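Local coordinates for protein PaaA (Enterobacter agglomerans, PDB 5FF5) that probably activates a peptide carboxylate by adenylylation, as E1-like enzymes of the ThiF family do, on the way to the bicyclic core of pantocin A, at residues 267-272 against 354-359; 263-268 against 322-327; 225-230 against 257-262. All coordinates share one frame; numbering follows the deposited sequence.

All three contacts belong to the ThiF-family domain and meet at its mixed sheet. Interactions 1 and 3 are buried strand pairings, the first antiparallel and the second parallel. They are joined side by side, because strand 258-263 of interaction 3 lies next to strand 267-274 of interaction 1, with Gly271 N on Glu260 O and Ser269 OG on Gly262 O. Interaction 2 (263-268 with 322-327) lies at the turn between those two strands, is partly exposed and faces the second subunit. Its chemistry differs accordingly: backbone ladders and aliphatic packing hold the sheet, whereas side-chain packing around one tryptophan, without a hydrogen bond across, joins the turn to the segment leading into helix 326-345.

Interaction 1 (267-272 against 354-359); sequences EISVGP and GKKFIL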
ATOM      1  N   GLU A 267       4.532 -13.516   7.827  1.00 61.95           N
ATOM      2  CA  GLU A 267       3.620 -13.915   6.746  1.00 62.35           C
ATOM      3  C   GLU A 267       2.239 -13.311   6.979  1.00 56.44           C
ATOM      4  O   GLU A 267       1.786 -13.197   8.113  1.00 61.16           O
ATOM      5  CB  GLU A 267       3.450 -15.434   6.642  1.00 59.74           C
ATOM      6  CG  GLU A 267       2.586 -15.976   7.761  1.00 74.38           C
ATOM      7  CD  GLU A 267       1.965 -17.315   7.447  1.00 77.58           C
ATOM      8  OE1 GLU A 267       2.287 -17.878   6.379  1.00 75.65           O
ATOM      9  OE2 GLU A 267       1.122 -17.779   8.256  1.00 79.61           O
ATOM     10  N   ILE A 268       1.566 -12.943   5.900  1.00 53.34           N
ATOM     11  CA  ILE A 268       0.296 -12.260   5.998  1.00 55.41           C
ATOM     12  C   ILE A 268      -0.753 -13.130   5.366  1.00 56.73           C
ATOM     13  O   ILE A 268      -0.442 -13.900   4.452  1.00 57.78           O
ATOM     14  CB  ILE A 268       0.310 -10.916   5.259  1.00 59.70           C
ATOM     15  CG1 ILE A 268       0.627 -11.168   3.786  1.00 53.48           C
ATOM     16  CG2 ILE A 268       1.343  -9.970   5.835  1.00 49.56           C
ATOM     17  CD1 ILE A 268       0.502  -9.938   2.931  1.00 62.54           C
ATOM     18  N   SER A 269      -1.997 -12.988   5.815  1.00 43.49           N
ATOM     19  CA  SER A 269      -3.095 -13.686   5.168  1.00 50.48           C
ATOM     20  C   SER A 269      -4.244 -12.684   5.044  1.00 51.92           C
ATOM     21  O   SER A 269      -4.379 -11.793   5.875  1.00 51.66           O
ATOM     22  CB  SER A 269      -3.500 -14.940   5.948  1.00 53.74           C
ATOM     23  OG  SER A 269      -4.277 -14.621   7.089  1.00 69.75           O
ATOM     24  N   VAL A 270      -5.011 -12.762   3.962  1.00 42.09           N
ATOM     25  CA  VAL A 270      -6.164 -11.888   3.814  1.00 49.34           C
ATOM     26  C   VAL A 270      -7.398 -12.579   3.233  1.00 57.50           C
ATOM     27  O   VAL A 270      -7.329 -13.232   2.188  1.00 51.22           O
ATOM     28  CB  VAL A 270      -5.830 -10.636   2.989  1.00 52.57           C
ATOM     29  CG1 VAL A 270      -7.091  -9.840   2.695  1.00 59.66           C
ATOM     30  CG2 VAL A 270      -4.841  -9.775   3.737  1.00 51.81           C
ATOM     31  N   GLY A 271      -8.511 -12.486   3.952  1.00 58.29           N
ATOM     32  CA  GLY A 271      -9.715 -13.186   3.563  1.00 52.27           C
ATOM     33  C   GLY A 271      -9.822 -14.456   4.359  1.00 59.36           C
ATOM     34  O   GLY A 271      -8.965 -14.741   5.204  1.00 57.76           O
ATOM     35  N   PRO A 272     -10.849 -15.253   4.065  1.00 61.13           N
ATOM     36  CA  PRO A 272     -11.767 -15.083   2.935  1.00 56.57           C
ATOM     37  C   PRO A 272     -12.789 -13.971   3.098  1.00 53.14           C
ATOM     38  O   PRO A 272     -13.007 -13.500   4.210  1.00 54.64           O
ATOM     39  CB  PRO A 272     -12.477 -16.434   2.871  1.00 55.49           C
ATOM     40  CG  PRO A 272     -12.489 -16.900   4.274  1.00 55.77           C
ATOM     41  CD  PRO A 272     -11.200 -16.427   4.884  1.00 60.88           C
ATOM     42  N   GLY A 354     -14.268 -16.694  -0.597  1.00 49.93           N
ATOM     43  CA  GLY A 354     -14.092 -18.092  -0.288  1.00 49.69           C
ATOM     44  C   GLY A 354     -12.652 -18.568  -0.294  1.00 58.16           C
ATOM     45  O   GLY A 354     -12.418 -19.768  -0.140  1.00 65.80           O
ATOM     46  N   LYS A 355     -11.688 -17.661  -0.462  1.00 53.21           N
ATOM     47  CA  LYS A 355     -10.270 -18.055  -0.431  1.00 51.59           C
ATOM     48  C   LYS A 355      -9.380 -17.262   0.549  1.00 55.54           C
ATOM     49  O   LYS A 355      -9.654 -16.111   0.869  1.00 59.39           O
ATOM     50  CB  LYS A 355      -9.673 -17.951  -1.831  1.00 58.77           C
ATOM     51  CG  LYS A 355     -10.357 -18.791  -2.880  1.00 59.36           C
ATOM     52  CD  LYS A 355      -9.576 -18.746  -4.189  1.00 55.37           C
ATOM     53  CE  LYS A 355     -10.345 -19.458  -5.279  1.00 60.97           C
ATOM     54  NZ  LYS A 355     -11.604 -18.737  -5.611  1.00 56.85           N
ATOM     55  N   LYS A 356      -8.292 -17.871   1.009  1.00 52.20           N
ATOM     56  CA  LYS A 356      -7.382 -17.179   1.916  1.00 51.15           C
ATOM     57  C   LYS A 356      -5.994 -17.143   1.313  1.00 64.00           C
ATOM     58  O   LYS A 356      -5.407 -18.193   1.064  1.00 77.13           O
ATOM     59  CB  LYS A 356      -7.361 -17.883   3.275  1.00 64.49           C
ATOM     60  CG  LYS A 356      -6.583 -17.177   4.366  1.00 61.68           C
ATOM     61  CD  LYS A 356      -6.650 -17.954   5.668  1.00 69.15           C
ATOM     62  CE  LYS A 356      -5.642 -17.427   6.698  1.00 84.68           C
ATOM     63  NZ  LYS A 356      -5.446 -18.371   7.853  1.00 92.05           N
ATOM     64  N   PHE A 357      -5.442 -15.946   1.130  1.00 65.52           N
ATOM     65  CA  PHE A 357      -4.160 -15.771   0.435  1.00 49.97           C
ATOM     66  C   PHE A 357      -3.058 -15.556   1.459  1.00 51.66           C
ATOM     67  O   PHE A 357      -3.177 -14.701   2.330  1.00 51.72           O
ATOM     68  CB  PHE A 357      -4.259 -14.604  -0.553  1.00 42.09           C
ATOM     69  CG  PHE A 357      -2.979 -14.284  -1.253  1.00 49.91           C
ATOM     70  CD1 PHE A 357      -2.447 -15.160  -2.199  1.00 54.26           C
ATOM     71  CD2 PHE A 357      -2.312 -13.095  -0.995  1.00 53.07           C
ATOM     72  CE1 PHE A 357      -1.251 -14.865  -2.864  1.00 51.46           C
ATOM     73  CE2 PHE A 357      -1.116 -12.786  -1.655  1.00 60.15           C
ATOM     74  CZ  PHE A 357      -0.584 -13.676  -2.593  1.00 55.72           C
ATOM     75  N   ILE A 358      -2.021 -16.384   1.389  1.00 50.57           N
ATOM     76  CA  ILE A 358      -0.941 -16.371   2.373  1.00 51.41           C
ATOM     77  C   ILE A 358       0.397 -16.069   1.742  1.00 54.52           C
ATOM     78  O   ILE A 358       0.834 -16.770   0.841  1.00 58.07           O
ATOM     79  CB  ILE A 358      -0.842 -17.720   3.110  1.00 56.38           C
ATOM     80  CG1 ILE A 358      -2.206 -18.100   3.699  1.00 50.82           C
ATOM     81  CG2 ILE A 358       0.197 -17.654   4.207  1.00 50.24           C
ATOM     82  CD1 ILE A 358      -2.254 -19.479   4.248  1.00 50.03           C
ATOM     83  N   LEU A 359       1.075 -15.048   2.244  1.00 55.97           N
ATOM     84  CA  LEU A 359       2.316 -14.615   1.635  1.00 49.07           C
ATOM     85  C   LEU A 359       3.410 -14.413   2.667  1.00 52.11           C
ATOM     86  O   LEU A 359       3.275 -13.580   3.559  1.00 56.80           O
ATOM     87  CB  LEU A 359       2.090 -13.319   0.847  1.00 49.56           C
ATOM     88  CG  LEU A 359       3.379 -12.612   0.429  1.00 52.90           C
ATOM     89  CD1 LEU A 359       4.087 -13.410  -0.649  1.00 55.22           C
ATOM     90  CD2 LEU A 359       3.114 -11.179  -0.023  1.00 47.72           C
TER
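Ile268 and Leu359 face each other as an antiparallel hydrogen-bonded pair, with Ile268 N to Leu359 O at 3.0 Å and Leu359 N to Ile268 O at 2.9 Å. Two residues on, Val270 N reaches Phe357 O at 3.1 Å, while the return bond from Phe357 N to Val270 O is weak at 3.5 Å. The buried face carries these four residues. Across the strands only Ile268 and Leu359 touch there by their side chains, running alongside each other with Ile268 CG1 3.9 Å from Leu359 CB; Ile268 and Val270 continue onto helix 326-345, and the Phe357 ring meets Phe364 of the second subunit. The other face is more polar and, at Glu267 and Lys356, partly open to solvent. Here the extended chain of Lys356, its CG anti to the backbone N (chi1 -173°), runs across Gly271 O to bring CE alongside Ser269, whose OG is hydrogen-bonded to Gly262 O. The carboxylate of Glu267 passes obliquely over CG2 of Ile358, and its OE2 stays 6.6 Å from Lys356 NZ, too far for a salt bridge. Beyond a cis peptide bond, Pro272 packs against the backbone of Gly354 and Lys355. The whole is an antiparallel strand pair in the mixed sheet of a ThiF-type, E1-like domain.

Interaction 2 (263-268 against 322-327); sequences GDPLEI and AWQSAP
Trp323 lays its indole against three consecutive residues of the 263-268 turn. Pro265 takes one ring face: its CD stands 4.0 Å above the plane and toward the rim, and its CB lies 3.7 Å from CZ3 of Trp323. Leu266 comes to the edge instead, its CG in the plane of the indole and 3.8 Å from CH2 of Trp323. Asp264 approaches obliquely, with CB 3.8 Å from the same Trp323 CH2 and its carboxylate plane turned 27° from the ring. Next to the indole, Gln324 crosses Pro265 at about a right angle; a bend at chi2 (-77°) turns its amide back to the CD side of the proline ring, with Gln324 OE1 3.3 Å from Pro265 CD. Pro265 is thus shared between Trp323 and Gln324. No hydrogen bond spans the two segments, and packing carries the contact.

The turn is held from within. Asp264 OD1 accepts from Glu267 N at 3.0 Å, nearly along its C-O axis, in an Asx motif, and Asp264 N donates to Glu267 O at 2.9 Å. The carboxylate of Asp264 therefore braces the turn backbone while its CB serves the tryptophan. Placing CG between the backbone N and the carbonyl carbon (chi1 48°) folds that carboxylate back over its own turn.

Further out, Ser325 OG is hydrogen-bonded to Gln112 of the second subunit, and Leu115 of that subunit packs on Trp323. A sulfate ion, probably from the crystallisation liquor, lies close to the Gln324 side chain.

In the fold, residues 264-266 form the turn joining the antiparallel strands 258-263 and 267-274. Segment 322-327 leads into helix 326-345, which packs on Ile268 of the second strand.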
ATOM      1  N   GLY A 263      -2.031 -11.923  10.361  1.00 62.28           N
ATOM      2  CA  GLY A 263      -0.688 -12.386  10.112  1.00 55.42           C
ATOM      3  C   GLY A 263       0.275 -11.561  10.931  1.00 60.39           C
ATOM      4  O   GLY A 263      -0.104 -10.884  11.880  1.00 72.57           O
ATOM      5  N   ASP A 264       1.537 -11.633  10.564  1.00 61.71           N
ATOM      6  CA  ASP A 264       2.573 -10.902  11.250  1.00 60.53           C
ATOM      7  C   ASP A 264       3.646 -10.412  10.282  1.00 61.53           C
ATOM      8  O   ASP A 264       3.617 -10.710   9.086  1.00 56.99           O
ATOM      9  CB  ASP A 264       3.174 -11.793  12.322  1.00 55.87           C
ATOM     10  CG  ASP A 264       3.512 -13.169  11.792  1.00 62.13           C
ATOM     11  OD1 ASP A 264       4.218 -13.263  10.771  1.00 59.14           O
ATOM     12  OD2 ASP A 264       3.039 -14.162  12.382  1.00 74.89           O
ATOM     13  N   PRO A 265       4.590  -9.630  10.794  1.00 57.45           N
ATOM     14  CA  PRO A 265       5.754  -9.226  10.009  1.00 54.19           C
ATOM     15  C   PRO A 265       6.391 -10.354   9.199  1.00 50.12           C
ATOM     16  O   PRO A 265       7.198 -10.027   8.336  1.00 71.55           O
ATOM     17  CB  PRO A 265       6.710  -8.711  11.081  1.00 56.35           C
ATOM     18  CG  PRO A 265       5.764  -8.055  12.068  1.00 58.13           C
ATOM     19  CD  PRO A 265       4.511  -8.911  12.076  1.00 51.56           C
ATOM     20  N   LEU A 266       6.091 -11.623   9.487  1.00 45.46           N
ATOM     21  CA  LEU A 266       6.687 -12.756   8.758  1.00 52.30           C
ATOM     22  C   LEU A 266       5.828 -13.323   7.601  1.00 57.94           C
ATOM     23  O   LEU A 266       6.339 -13.556   6.505  1.00 59.72           O
ATOM     24  CB  LEU A 266       7.036 -13.868   9.751  1.00 55.02           C
ATOM     25  CG  LEU A 266       8.191 -13.564  10.728  1.00 60.65           C
ATOM     26  CD1 LEU A 266       8.454 -14.746  11.637  1.00 66.66           C
ATOM     27  CD2 LEU A 266       9.486 -13.189  10.000  1.00 48.49           C
ATOM     28  N   GLU A 267       4.532 -13.516   7.827  1.00 61.95           N
ATOM     29  CA  GLU A 267       3.620 -13.915   6.746  1.00 62.35           C
ATOM     30  C   GLU A 267       2.239 -13.311   6.979  1.00 56.44           C
ATOM     31  O   GLU A 267       1.786 -13.197   8.113  1.00 61.16           O
ATOM     32  CB  GLU A 267       3.450 -15.434   6.642  1.00 59.74           C
ATOM     33  CG  GLU A 267       2.586 -15.976   7.761  1.00 74.38           C
ATOM     34  CD  GLU A 267       1.965 -17.315   7.447  1.00 77.58           C
ATOM     35  OE1 GLU A 267       2.287 -17.878   6.379  1.00 75.65           O
ATOM     36  OE2 GLU A 267       1.122 -17.779   8.256  1.00 79.61           O
ATOM     37  N   ILE A 268       1.566 -12.943   5.900  1.00 53.34           N
ATOM     38  CA  ILE A 268       0.296 -12.260   5.998  1.00 55.41           C
ATOM     39  C   ILE A 268      -0.753 -13.130   5.366  1.00 56.73           C
ATOM     40  O   ILE A 268      -0.442 -13.900   4.452  1.00 57.78           O
ATOM     41  CB  ILE A 268       0.310 -10.916   5.259  1.00 59.70           C
ATOM     42  CG1 ILE A 268       0.627 -11.168   3.786  1.00 53.48           C
ATOM     43  CG2 ILE A 268       1.343  -9.970   5.835  1.00 49.56           C
ATOM     44  CD1 ILE A 268       0.502  -9.938   2.931  1.00 62.54           C
ATOM     45  N   ALA A 322       3.047  -6.999  21.478  1.00 71.09           N
ATOM     46  CA  ALA A 322       2.892  -7.385  20.078  1.00 72.43           C
ATOM     47  C   ALA A 322       4.071  -6.822  19.266  1.00 69.69           C
ATOM     48  O   ALA A 322       4.364  -5.629  19.352  1.00 62.77           O
ATOM     49  CB  ALA A 322       1.572  -6.877  19.535  1.00 76.68           C
ATOM     50  N   TRP A 323       4.767  -7.686  18.521  1.00 68.08           N
ATOM     51  CA  TRP A 323       5.903  -7.278  17.675  1.00 65.82           C
ATOM     52  C   TRP A 323       5.480  -6.898  16.231  1.00 58.91           C
ATOM     53  O   TRP A 323       5.144  -7.759  15.432  1.00 57.70           O
ATOM     54  CB  TRP A 323       6.939  -8.402  17.652  1.00 69.17           C
ATOM     55  CG  TRP A 323       6.368  -9.722  17.240  1.00 64.41           C
ATOM     56  CD1 TRP A 323       5.524 -10.510  17.955  1.00 55.33           C
ATOM     57  CD2 TRP A 323       6.616 -10.408  16.012  1.00 61.87           C
ATOM     58  NE1 TRP A 323       5.216 -11.646  17.245  1.00 56.49           N
ATOM     59  CE2 TRP A 323       5.882 -11.609  16.048  1.00 61.19           C
ATOM     60  CE3 TRP A 323       7.377 -10.118  14.880  1.00 46.06           C
ATOM     61  CZ2 TRP A 323       5.888 -12.516  14.997  1.00 54.35           C
ATOM     62  CZ3 TRP A 323       7.384 -11.022  13.850  1.00 56.63           C
ATOM     63  CH2 TRP A 323       6.644 -12.206  13.910  1.00 45.59           C
ATOM     64  N   GLN A 324       5.518  -5.614  15.897  1.00 51.88           N
ATOM     65  CA  GLN A 324       4.964  -5.145  14.637  1.00 45.45           C
ATOM     66  C   GLN A 324       5.697  -3.940  14.074  1.00 56.85           C
ATOM     67  O   GLN A 324       6.301  -3.167  14.823  1.00 61.81           O
ATOM     68  CB  GLN A 324       3.490  -4.789  14.805  1.00 52.82           C
ATOM     69  CG  GLN A 324       2.555  -5.975  14.847  1.00 65.16           C
ATOM     70  CD  GLN A 324       2.288  -6.576  13.468  1.00 70.24           C
ATOM     71  OE1 GLN A 324       2.808  -6.106  12.444  1.00 61.50           O
ATOM     72  NE2 GLN A 324       1.468  -7.630  13.440  1.00 71.55           N
ATOM     73  N   SER A 325       5.621  -3.781  12.753  1.00 58.25           N
ATOM     74  CA  SER A 325       6.113  -2.594  12.055  1.00 49.10           C
ATOM     75  C   SER A 325       5.145  -2.283  10.921  1.00 50.82           C
ATOM     76  O   SER A 325       4.296  -3.103  10.582  1.00 50.98           O
ATOM     77  CB  SER A 325       7.513  -2.815  11.514  1.00 49.00           C
ATOM     78  OG  SER A 325       7.485  -3.818  10.517  1.00 65.06           O
ATOM     79  N   ALA A 326       5.235  -1.087  10.360  1.00 50.20           N
ATOM     80  CA  ALA A 326       4.208  -0.623   9.419  1.00 56.02           C
ATOM     81  C   ALA A 326       4.059  -1.439   8.105  1.00 54.35           C
ATOM     82  O   ALA A 326       2.931  -1.700   7.664  1.00 48.28           O
ATOM     83  CB  ALA A 326       4.444   0.861   9.100  1.00 51.90           C
ATOM     84  N   PRO A 327       5.188  -1.836   7.476  1.00 59.05           N
ATOM     85  CA  PRO A 327       5.184  -2.477   6.147  1.00 53.63           C
ATOM     86  C   PRO A 327       4.212  -3.641   5.990  1.00 49.53           C
ATOM     87  O   PRO A 327       3.591  -3.800   4.947  1.00 53.05           O
ATOM     88  CB  PRO A 327       6.627  -2.967   5.993  1.00 48.34           C
ATOM     89  CG  PRO A 327       7.417  -1.989   6.779  1.00 53.90           C
ATOM     90  CD  PRO A 327       6.562  -1.611   7.961  1.00 55.05           C
TER

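Interaction 3 (225-230 against 257-262); sequences STFIIL and PVIELG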
ATOM      1  N   SER A 225     -24.549  -1.230   8.816  1.00 46.89           N
ATOM      2  CA  SER A 225     -23.361  -1.458   8.013  1.00 48.14           C
ATOM      3  C   SER A 225     -23.711  -2.277   6.787  1.00 47.61           C
ATOM      4  O   SER A 225     -24.645  -3.086   6.793  1.00 42.09           O
ATOM      5  CB  SER A 225     -22.263  -2.180   8.805  1.00 42.09           C
ATOM      6  OG  SER A 225     -21.866  -1.439   9.938  1.00 50.79           O
ATOM      7  N   THR A 226     -22.932  -2.055   5.739  1.00 46.28           N
ATOM      8  CA  THR A 226     -23.094  -2.745   4.488  1.00 42.09           C
ATOM      9  C   THR A 226     -21.916  -3.693   4.225  1.00 42.09           C
ATOM     10  O   THR A 226     -21.974  -4.533   3.340  1.00 51.89           O
ATOM     11  CB  THR A 226     -23.277  -1.722   3.400  1.00 49.45           C
ATOM     12  OG1 THR A 226     -22.150  -0.842   3.406  1.00 59.38           O
ATOM     13  CG2 THR A 226     -24.521  -0.898   3.702  1.00 42.09           C
ATOM     14  N   PHE A 227     -20.868  -3.572   5.030  1.00 42.09           N
ATOM     15  CA  PHE A 227     -19.668  -4.399   4.915  1.00 42.09           C
ATOM     16  C   PHE A 227     -18.966  -4.452   6.274  1.00 42.09           C
ATOM     17  O   PHE A 227     -19.021  -3.488   7.024  1.00 45.29           O
ATOM     18  CB  PHE A 227     -18.706  -3.833   3.863  1.00 47.69           C
ATOM     19  CG  PHE A 227     -17.937  -4.881   3.115  1.00 47.80           C
ATOM     20  CD1 PHE A 227     -18.241  -5.176   1.801  1.00 46.19           C
ATOM     21  CD2 PHE A 227     -16.891  -5.557   3.722  1.00 45.73           C
ATOM     22  CE1 PHE A 227     -17.531  -6.145   1.120  1.00 46.12           C
ATOM     23  CE2 PHE A 227     -16.184  -6.535   3.046  1.00 42.09           C
ATOM     24  CZ  PHE A 227     -16.501  -6.827   1.748  1.00 42.09           C
ATOM     25  N   ILE A 228     -18.300  -5.557   6.598  1.00 42.09           N
ATOM     26  CA  ILE A 228     -17.599  -5.659   7.879  1.00 45.40           C
ATOM     27  C   ILE A 228     -16.161  -6.156   7.705  1.00 51.08           C
ATOM     28  O   ILE A 228     -15.894  -7.116   6.964  1.00 49.06           O
ATOM     29  CB  ILE A 228     -18.341  -6.617   8.879  1.00 42.70           C
ATOM     30  CG1 ILE A 228     -19.676  -6.028   9.320  1.00 42.09           C
ATOM     31  CG2 ILE A 228     -17.475  -6.911  10.086  1.00 42.09           C
ATOM     32  CD1 ILE A 228     -20.462  -6.913  10.164  1.00 42.09           C
ATOM     33  N   ILE A 229     -15.247  -5.513   8.429  1.00 46.92           N
ATOM     34  CA  ILE A 229     -13.844  -5.899   8.470  1.00 46.56           C
ATOM     35  C   ILE A 229     -13.509  -6.245   9.906  1.00 50.27           C
ATOM     36  O   ILE A 229     -13.768  -5.430  10.793  1.00 50.55           O
ATOM     37  CB  ILE A 229     -12.905  -4.751   7.995  1.00 53.89           C
ATOM     38  CG1 ILE A 229     -13.302  -4.249   6.599  1.00 53.05           C
ATOM     39  CG2 ILE A 229     -11.441  -5.179   8.059  1.00 46.00           C
ATOM     40  CD1 ILE A 229     -12.431  -3.127   6.062  1.00 46.12           C
ATOM     41  N   LEU A 230     -12.941  -7.428  10.138  1.00 42.09           N
ATOM     42  CA  LEU A 230     -12.537  -7.843  11.483  1.00 48.35           C
ATOM     43  C   LEU A 230     -11.355  -8.769  11.370  1.00 59.42           C
ATOM     44  O   LEU A 230     -11.027  -9.215  10.279  1.00 67.73           O
ATOM     45  CB  LEU A 230     -13.659  -8.540  12.268  1.00 49.20           C
ATOM     46  CG  LEU A 230     -14.363  -9.794  11.744  1.00 58.93           C
ATOM     47  CD1 LEU A 230     -15.095  -9.458  10.485  1.00 68.92           C
ATOM     48  CD2 LEU A 230     -13.434 -11.010  11.546  1.00 50.31           C
ATOM     49  N   PRO A 257     -21.410  -8.521   3.889  1.00 52.08           N
ATOM     50  CA  PRO A 257     -20.074  -9.049   3.632  1.00 47.04           C
ATOM     51  C   PRO A 257     -19.107  -8.834   4.807  1.00 46.22           C
ATOM     52  O   PRO A 257     -19.062  -7.786   5.438  1.00 42.97           O
ATOM     53  CB  PRO A 257     -19.625  -8.264   2.395  1.00 43.81           C
ATOM     54  CG  PRO A 257     -20.878  -7.797   1.761  1.00 42.09           C
ATOM     55  CD  PRO A 257     -21.800  -7.515   2.886  1.00 49.66           C
ATOM     56  N   VAL A 258     -18.330  -9.866   5.084  1.00 42.83           N
ATOM     57  CA  VAL A 258     -17.334  -9.839   6.125  1.00 44.31           C
ATOM     58  C   VAL A 258     -16.002 -10.305   5.525  1.00 50.53           C
ATOM     59  O   VAL A 258     -15.940 -11.334   4.847  1.00 54.61           O
ATOM     60  CB  VAL A 258     -17.754 -10.756   7.312  1.00 45.20           C
ATOM     61  CG1 VAL A 258     -16.700 -10.799   8.395  1.00 42.09           C
ATOM     62  CG2 VAL A 258     -19.089 -10.333   7.873  1.00 44.11           C
ATOM     63  N   ILE A 259     -14.931  -9.560   5.768  1.00 44.30           N
ATOM     64  CA  ILE A 259     -13.626  -9.996   5.303  1.00 45.77           C
ATOM     65  C   ILE A 259     -12.727 -10.204   6.498  1.00 48.71           C
ATOM     66  O   ILE A 259     -12.693  -9.371   7.394  1.00 54.35           O
ATOM     67  CB  ILE A 259     -12.975  -8.985   4.333  1.00 59.75           C
ATOM     68  CG1 ILE A 259     -11.738  -9.614   3.669  1.00 56.81           C
ATOM     69  CG2 ILE A 259     -12.592  -7.713   5.066  1.00 53.23           C
ATOM     70  CD1 ILE A 259     -11.047  -8.741   2.666  1.00 42.09           C
ATOM     71  N   GLU A 260     -11.998 -11.316   6.505  1.00 56.39           N
ATOM     72  CA  GLU A 260     -11.090 -11.632   7.599  1.00 54.35           C
ATOM     73  C   GLU A 260      -9.690 -11.298   7.162  1.00 61.07           C
ATOM     74  O   GLU A 260      -9.433 -11.028   5.990  1.00 62.38           O
ATOM     75  CB  GLU A 260     -11.142 -13.108   7.974  1.00 48.72           C
ATOM     76  CG  GLU A 260     -12.518 -13.683   8.142  1.00 58.92           C
ATOM     77  CD  GLU A 260     -12.460 -15.110   8.642  1.00 71.32           C
ATOM     78  OE1 GLU A 260     -11.531 -15.847   8.238  1.00 74.80           O
ATOM     79  OE2 GLU A 260     -13.340 -15.501   9.432  1.00 72.08           O
ATOM     80  N   LEU A 261      -8.765 -11.372   8.098  1.00 61.95           N
ATOM     81  CA  LEU A 261      -7.393 -11.066   7.780  1.00 55.20           C
ATOM     82  C   LEU A 261      -6.548 -11.322   8.998  1.00 57.78           C
ATOM     83  O   LEU A 261      -7.070 -11.472  10.103  1.00 58.09           O
ATOM     84  CB  LEU A 261      -7.270  -9.619   7.308  1.00 51.44           C
ATOM     85  CG  LEU A 261      -7.571  -8.561   8.355  1.00 45.41           C
ATOM     86  CD1 LEU A 261      -6.290  -7.925   8.819  1.00 51.37           C
ATOM     87  CD2 LEU A 261      -8.504  -7.549   7.787  1.00 48.05           C
ATOM     88  N   GLY A 262      -5.244 -11.414   8.796  1.00 50.63           N
ATOM     89  CA  GLY A 262      -4.360 -11.590   9.918  1.00 61.70           C
ATOM     90  C   GLY A 262      -3.025 -12.154   9.516  1.00 59.77           C
ATOM     91  O   GLY A 262      -2.900 -12.799   8.479  1.00 63.01           O
TER
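Ile228 and Val258 bridge two parallel strands whose axes, 13° apart in direction, approach to 4.8 Å. They are consecutive strands of a beta-alpha-beta crossover in the Rossmann-like sheet of the ThiF-family domain, with helix 243-254 on the connection. Ile228 straddles Val258 in the usual parallel manner: its N donates to Pro257 O at 2.6 Å and its O accepts from Ile259 N at 2.9 Å. A third bond, from Leu230 N to Ile259 O, is weak at 3.4 Å.

On one face of the sheet, CB of Ile228 meets CG2 of Val258 at 3.9 Å, and both side chains continue onto the connecting helix, Ile228 at Ile247 and Val258 at Ala251. On the other face Ile229 and Ile259 project together from the sheet, CG1 of the first against CG2 of the second. The first torsion of Ile229 (chi1 -55°) sets its other branch, CG2, anti to the backbone N, where it meets CD2 of Leu261 at 3.8 Å. Helix 326-345 covers this side as well, through Val336 on Leu261 and Val340 on Phe227. Strand 134-138 flanks 227-229 on its other edge, pairing with the backbone of Phe227 and Ile229.

At the start of the pairing Pro257 crosses Phe227 at about a right angle in a CH-pi contact: Pro257 CB sits 3.4 Å from the centroid of the Phe227 ring, 19° off its normal.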